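Local structure of Lv-ranaspumin (Lv-RSN-1) (Leptodactylus vastus, 4K82) at residues A[28-40]-A[54-66]. The protein probably acts as a surfactant that helps form and stabilise the foam nest in which the frog lays its eggs. Numbering follows the deposited sequence.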
loop_
_atom_site.group_PDB
_atom_site.type_symbol
_atom_site.label_atom_id
_atom_site.label_comp_id
_atom_site.label_asym_id
_atom_site.label_seq_id
_atom_site.Cartn_x
_atom_site.Cartn_y
_atom_site.Cartn_z
ATOM N N ASP A 28 8.713 -7.302 -2.314
ATOM C CA ASP A 28 7.524 -6.459 -2.358
ATOM C C ASP A 28 7.834 -5.039 -2.778
ATOM O O ASP A 28 6.981 -4.178 -2.645
ATOM C CB ASP A 28 6.868 -6.431 -0.983
ATOM C CG ASP A 28 6.354 -7.783 -0.573
ATOM O OD1 ASP A 28 6.041 -8.574 -1.485
ATOM O OD2 ASP A 28 6.278 -8.058 0.641
ATOM N N LEU A 29 9.050 -4.800 -3.260
ATOM C CA LEU A 29 9.531 -3.437 -3.459
ATOM C C LEU A 29 8.614 -2.580 -4.320
ATOM O O LEU A 29 8.295 -1.463 -3.931
ATOM C CB LEU A 29 10.945 -3.429 -4.030
ATOM C CG LEU A 29 11.577 -2.047 -4.160
ATOM C CD1 LEU A 29 11.619 -1.342 -2.806
ATOM C CD2 LEU A 29 12.976 -2.157 -4.749
ATOM N N LEU A 30 8.201 -3.083 -5.481
ATOM C CA LEU A 30 7.368 -2.275 -6.380
ATOM C C LEU A 30 6.068 -1.857 -5.692
ATOM O O LEU A 30 5.665 -0.689 -5.742
ATOM C CB LEU A 30 7.060 -3.015 -7.684
ATOM C CG LEU A 30 6.159 -2.201 -8.625
ATOM C CD1 LEU A 30 6.824 -0.885 -9.016
ATOM C CD2 LEU A 30 5.754 -2.999 -9.867
ATOM N N VAL A 31 5.411 -2.812 -5.045
ATOM C CA VAL A 31 4.177 -2.533 -4.317
ATOM C C VAL A 31 4.399 -1.500 -3.216
ATOM O O VAL A 31 3.628 -0.543 -3.086
ATOM C CB VAL A 31 3.585 -3.831 -3.725
ATOM C CG1 VAL A 31 2.506 -3.519 -2.691
ATOM C CG2 VAL A 31 3.040 -4.721 -4.847
ATOM N N GLU A 32 5.489 -1.650 -2.458
ATOM C CA GLU A 32 5.760 -0.741 -1.354
ATOM C C GLU A 32 6.061 0.672 -1.848
ATOM O O GLU A 32 5.650 1.656 -1.224
ATOM C CB GLU A 32 6.919 -1.266 -0.505
ATOM C CG GLU A 32 6.583 -2.561 0.227
ATOM C CD GLU A 32 7.746 -3.092 1.040
ATOM O OE1 GLU A 32 8.847 -3.246 0.468
ATOM O OE2 GLU A 32 7.556 -3.349 2.247
ATOM N N LEU A 33 6.792 0.771 -2.961
ATOM C CA LEU A 33 7.108 2.071 -3.531
ATOM C C LEU A 33 5.850 2.740 -4.046
ATOM O O LEU A 33 5.704 3.957 -3.916
ATOM C CB LEU A 33 8.138 1.966 -4.665
ATOM C CG LEU A 33 9.529 1.541 -4.202
ATOM C CD1 LEU A 33 10.462 1.457 -5.408
ATOM C CD2 LEU A 33 10.072 2.507 -3.149
ATOM N N ALA A 34 4.953 1.957 -4.646
ATOM C CA ALA A 34 3.709 2.510 -5.176
ATOM C C ALA A 34 2.890 3.110 -4.035
ATOM O O ALA A 34 2.326 4.190 -4.167
ATOM C CB ALA A 34 2.909 1.438 -5.915
ATOM N N VAL A 35 2.831 2.411 -2.909
ATOM C CA VAL A 35 2.126 2.921 -1.741
ATOM C C VAL A 35 2.704 4.251 -1.274
ATOM O O VAL A 35 1.969 5.211 -1.061
ATOM C CB VAL A 35 2.164 1.911 -0.587
ATOM C CG1 VAL A 35 1.611 2.535 0.682
ATOM C CG2 VAL A 35 1.399 0.640 -0.970
ATOM N N ILE A 36 4.023 4.312 -1.138
ATOM C CA ILE A 36 4.688 5.534 -0.702
ATOM C C ILE A 36 4.474 6.691 -1.670
ATOM O O ILE A 36 4.076 7.784 -1.267
ATOM C CB ILE A 36 6.176 5.275 -0.522
ATOM C CG1 ILE A 36 6.366 4.289 0.624
ATOM C CG2 ILE A 36 6.924 6.582 -0.231
ATOM C CD1 ILE A 36 7.774 3.709 0.687
ATOM N N ILE A 37 4.715 6.433 -2.950
ATOM C CA ILE A 37 4.544 7.457 -3.971
ATOM C C ILE A 37 3.100 7.963 -4.024
ATOM O O ILE A 37 2.837 9.162 -4.045
ATOM C CB ILE A 37 4.970 6.922 -5.352
ATOM C CG1 ILE A 37 6.500 6.813 -5.408
ATOM C CG2 ILE A 37 4.504 7.858 -6.452
ATOM C CD1 ILE A 37 6.996 5.851 -6.479
ATOM N N CYS A 38 2.149 7.052 -4.006
ATOM C CA CYS A 38 0.773 7.486 -4.135
ATOM C C CYS A 38 0.248 8.133 -2.855
ATOM O O CYS A 38 -0.590 9.020 -2.914
ATOM C CB CYS A 38 -0.099 6.342 -4.652
ATOM S SG CYS A 38 0.421 5.886 -6.323
ATOM N N ALA A 39 0.767 7.721 -1.701
ATOM C CA ALA A 39 0.391 8.373 -0.455
ATOM C C ALA A 39 0.858 9.821 -0.479
ATOM O O ALA A 39 0.117 10.741 -0.140
ATOM C CB ALA A 39 0.996 7.642 0.739
ATOM N N TYR A 40 2.108 10.022 -0.877
ATOM C CA TYR A 40 2.627 11.370 -0.992
ATOM C C TYR A 40 1.801 12.217 -1.962
ATOM O O TYR A 40 1.445 13.353 -1.653
ATOM C CB TYR A 40 4.108 11.351 -1.408
ATOM C CG TYR A 40 4.723 12.718 -1.329
ATOM C CD1 TYR A 40 4.564 13.628 -2.365
ATOM C CD2 TYR A 40 5.428 13.114 -0.204
ATOM C CE1 TYR A 40 5.101 14.902 -2.285
ATOM C CE2 TYR A 40 5.970 14.386 -0.118
ATOM C CZ TYR A 40 5.791 15.272 -1.164
ATOM O OH TYR A 40 6.321 16.548 -1.099
ATOM N N LEU A 54 6.943 9.709 5.776
ATOM C CA LEU A 54 6.942 9.115 4.443
ATOM C C LEU A 54 8.356 8.960 3.904
ATOM O O LEU A 54 8.692 7.940 3.312
ATOM C CB LEU A 54 6.078 9.913 3.456
ATOM C CG LEU A 54 4.561 9.684 3.486
ATOM C CD1 LEU A 54 3.841 10.752 2.679
ATOM C CD2 LEU A 54 4.206 8.289 2.974
ATOM N N LYS A 55 9.191 9.975 4.103
ATOM C CA LYS A 55 10.569 9.872 3.645
ATOM C C LYS A 55 11.312 8.783 4.417
ATOM O O LYS A 55 12.064 8.005 3.832
ATOM C CB LYS A 55 11.312 11.197 3.782
ATOM C CG LYS A 55 12.698 11.103 3.169
ATOM C CD LYS A 55 13.477 12.366 3.289
ATOM C CE LYS A 55 14.783 12.218 2.516
ATOM N NZ LYS A 55 15.520 13.499 2.506
ATOM N N GLU A 56 11.092 8.718 5.727
ATOM C CA GLU A 56 11.730 7.678 6.530
ATOM C C GLU A 56 11.326 6.294 6.061
ATOM O O GLU A 56 12.158 5.402 5.980
ATOM C CB GLU A 56 11.410 7.845 8.011
ATOM C CG GLU A 56 12.061 9.075 8.628
ATOM C CD GLU A 56 12.149 8.992 10.137
ATOM O OE1 GLU A 56 12.226 7.860 10.663
ATOM O OE2 GLU A 56 12.140 10.057 10.796
ATOM N N LEU A 57 10.047 6.131 5.729
ATOM C CA LEU A 57 9.561 4.873 5.188
ATOM C C LEU A 57 10.204 4.520 3.844
ATOM O O LEU A 57 10.566 3.371 3.600
ATOM C CB LEU A 57 8.039 4.898 5.071
ATOM C CG LEU A 57 7.361 3.620 4.578
ATOM C CD1 LEU A 57 7.580 2.471 5.562
ATOM C CD2 LEU A 57 5.875 3.863 4.342
ATOM N N LEU A 58 10.348 5.512 2.970
ATOM C CA LEU A 58 11.042 5.293 1.705
ATOM C C LEU A 58 12.486 4.846 1.939
ATOM O O LEU A 58 12.962 3.904 1.313
ATOM C CB LEU A 58 11.024 6.594 0.888
ATOM C CG LEU A 58 11.657 6.549 -0.507
ATOM C CD1 LEU A 58 11.061 5.429 -1.365
ATOM C CD2 LEU A 58 11.471 7.901 -1.179
ATOM N N GLU A 59 13.170 5.535 2.841
ATOM C CA GLU A 59 14.542 5.177 3.183
ATOM C C GLU A 59 14.608 3.739 3.677
ATOM O O GLU A 59 15.438 2.952 3.204
ATOM C CB GLU A 59 15.100 6.165 4.216
ATOM C CG GLU A 59 15.326 7.547 3.640
ATOM C CD GLU A 59 15.790 8.569 4.659
ATOM O OE1 GLU A 59 15.434 8.437 5.851
ATOM O OE2 GLU A 59 16.517 9.507 4.262
ATOM N N ARG A 60 13.722 3.389 4.605
ATOM C CA ARG A 60 13.728 2.041 5.174
ATOM C C ARG A 60 13.400 0.991 4.131
ATOM O O ARG A 60 14.012 -0.071 4.087
ATOM C CB ARG A 60 12.738 1.932 6.336
ATOM C CG ARG A 60 13.153 2.689 7.587
ATOM C CD ARG A 60 12.214 2.376 8.742
ATOM N NE ARG A 60 10.862 2.855 8.475
ATOM C CZ ARG A 60 10.347 3.966 8.993
ATOM N NH1 ARG A 60 9.110 4.324 8.687
ATOM N NH2 ARG A 60 11.063 4.712 9.827
ATOM N N THR A 61 12.393 1.271 3.309
ATOM C CA THR A 61 11.984 0.342 2.273
ATOM C C THR A 61 13.130 0.053 1.304
ATOM O O THR A 61 13.364 -1.093 0.943
ATOM C CB THR A 61 10.778 0.910 1.505
ATOM O OG1 THR A 61 9.675 1.034 2.406
ATOM C CG2 THR A 61 10.388 0.014 0.357
ATOM N N LEU A 62 13.856 1.092 0.900
ATOM C CA LEU A 62 14.993 0.897 -0.006
ATOM C C LEU A 62 16.131 0.130 0.665
ATOM O O LEU A 62 16.754 -0.731 0.042
ATOM C CB LEU A 62 15.474 2.227 -0.565
ATOM C CG LEU A 62 14.447 2.778 -1.550
ATOM C CD1 LEU A 62 14.734 4.235 -1.779
ATOM C CD2 LEU A 62 14.487 1.988 -2.851
ATOM N N GLU A 63 16.383 0.433 1.930
ATOM C CA GLU A 63 17.431 -0.277 2.668
ATOM C C GLU A 63 17.148 -1.774 2.741
ATOM O O GLU A 63 18.053 -2.599 2.558
ATOM C CB GLU A 63 17.592 0.302 4.065
ATOM C CG GLU A 63 18.183 1.699 4.072
ATOM C CD GLU A 63 18.847 2.047 5.390
ATOM O OE1 GLU A 63 19.175 1.112 6.153
ATOM O OE2 GLU A 63 19.046 3.252 5.658
ATOM N N ARG A 64 15.890 -2.122 2.994
ATOM C CA ARG A 64 15.488 -3.522 3.093
ATOM C C ARG A 64 15.716 -4.264 1.779
ATOM O O ARG A 64 15.847 -5.492 1.759
ATOM C CB ARG A 64 14.016 -3.623 3.512
ATOM C CG ARG A 64 13.758 -3.186 4.944
ATOM C CD ARG A 64 12.268 -3.053 5.227
ATOM N NE ARG A 64 11.537 -4.257 4.840
ATOM C CZ ARG A 64 10.519 -4.267 3.987
ATOM N NH1 ARG A 64 9.913 -5.408 3.688
ATOM N NH2 ARG A 64 10.098 -3.133 3.441
ATOM N N ALA A 65 15.758 -3.516 0.681
ATOM C CA ALA A 65 15.993 -4.096 -0.631
ATOM C C ALA A 65 17.469 -4.069 -1.007
ATOM O O ALA A 65 17.856 -4.555 -2.071
ATOM C CB ALA A 65 15.159 -3.377 -1.688
ATOM N N GLY A 66 18.284 -3.490 -0.131
ATOM C CA GLY A 66 19.719 -3.425 -0.329
ATOM C C GLY A 66 20.183 -2.162 -1.028
ATOM O O GLY A 66 21.334 -2.072 -1.459
HETATM O O HOH W 1 7.071 -6.288 2.494
HETATM O O HOH W 2 7.174 -0.025 2.932
HETATM O O HOH W 3 11.785 -3.390 0.541
#
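Ile36 and Thr61 lie alongside each other, pointing opposite ways, at the centre of an antiparallel helix hairpin. The hairpin is formed by successive helices 29-42 and 48-64, and the axes of 29-40 and 54-64 come within 10.3 Å of each other, with 166° between their directions. Packing is knobs-into-holes from both sides. Ile36 sits among Leu54, Leu57, Leu58 and Thr61, while Thr61 sits among Leu29, Glu32, Leu33 and Ile36. Ile36 CG1 lies beside the backbone N (chi1 -65°), which brings CD1 to within 3.8 Å of Leu58 CA. The Leu57 side chain lies aslant on Ile36, its CD2 against Ile36 CG1. Toward the buried side, Leu33 and Leu58 meet at about a right angle, Leu33 CD2 to Leu58 CD1 3.6 Å. Leu62 continues this side onto helix 69-76, and Leu29 onto helix 14-24. At the Tyr40 end of helix 29-40, Leu54 forks, with CD2 on Ala39 CB and CD1 beside Tyr40.

Glu32 closes the polar edge in a salt bridge with Arg64, described for one of its two conformers. Arg64 NH2 donates to Glu32 OE2 at 2.8 Å on its syn side, and weakly to OE1. The carboxylate stands nearly upright to the guanidinium, their planes 82° apart. One water links OE2 to Asp28 OD2 and Arg64 NH1; another joins OE1 to Thr61 O. An alanine in place of Glu32 would probably leave Arg64 without its carboxylate mate and the two waters each short of one partner. Thr61 CG2 packs on Leu29 CD1, while its OG1 donates to Leu57 O at 2.8 Å, from the carbonyl face opposite Thr61 N.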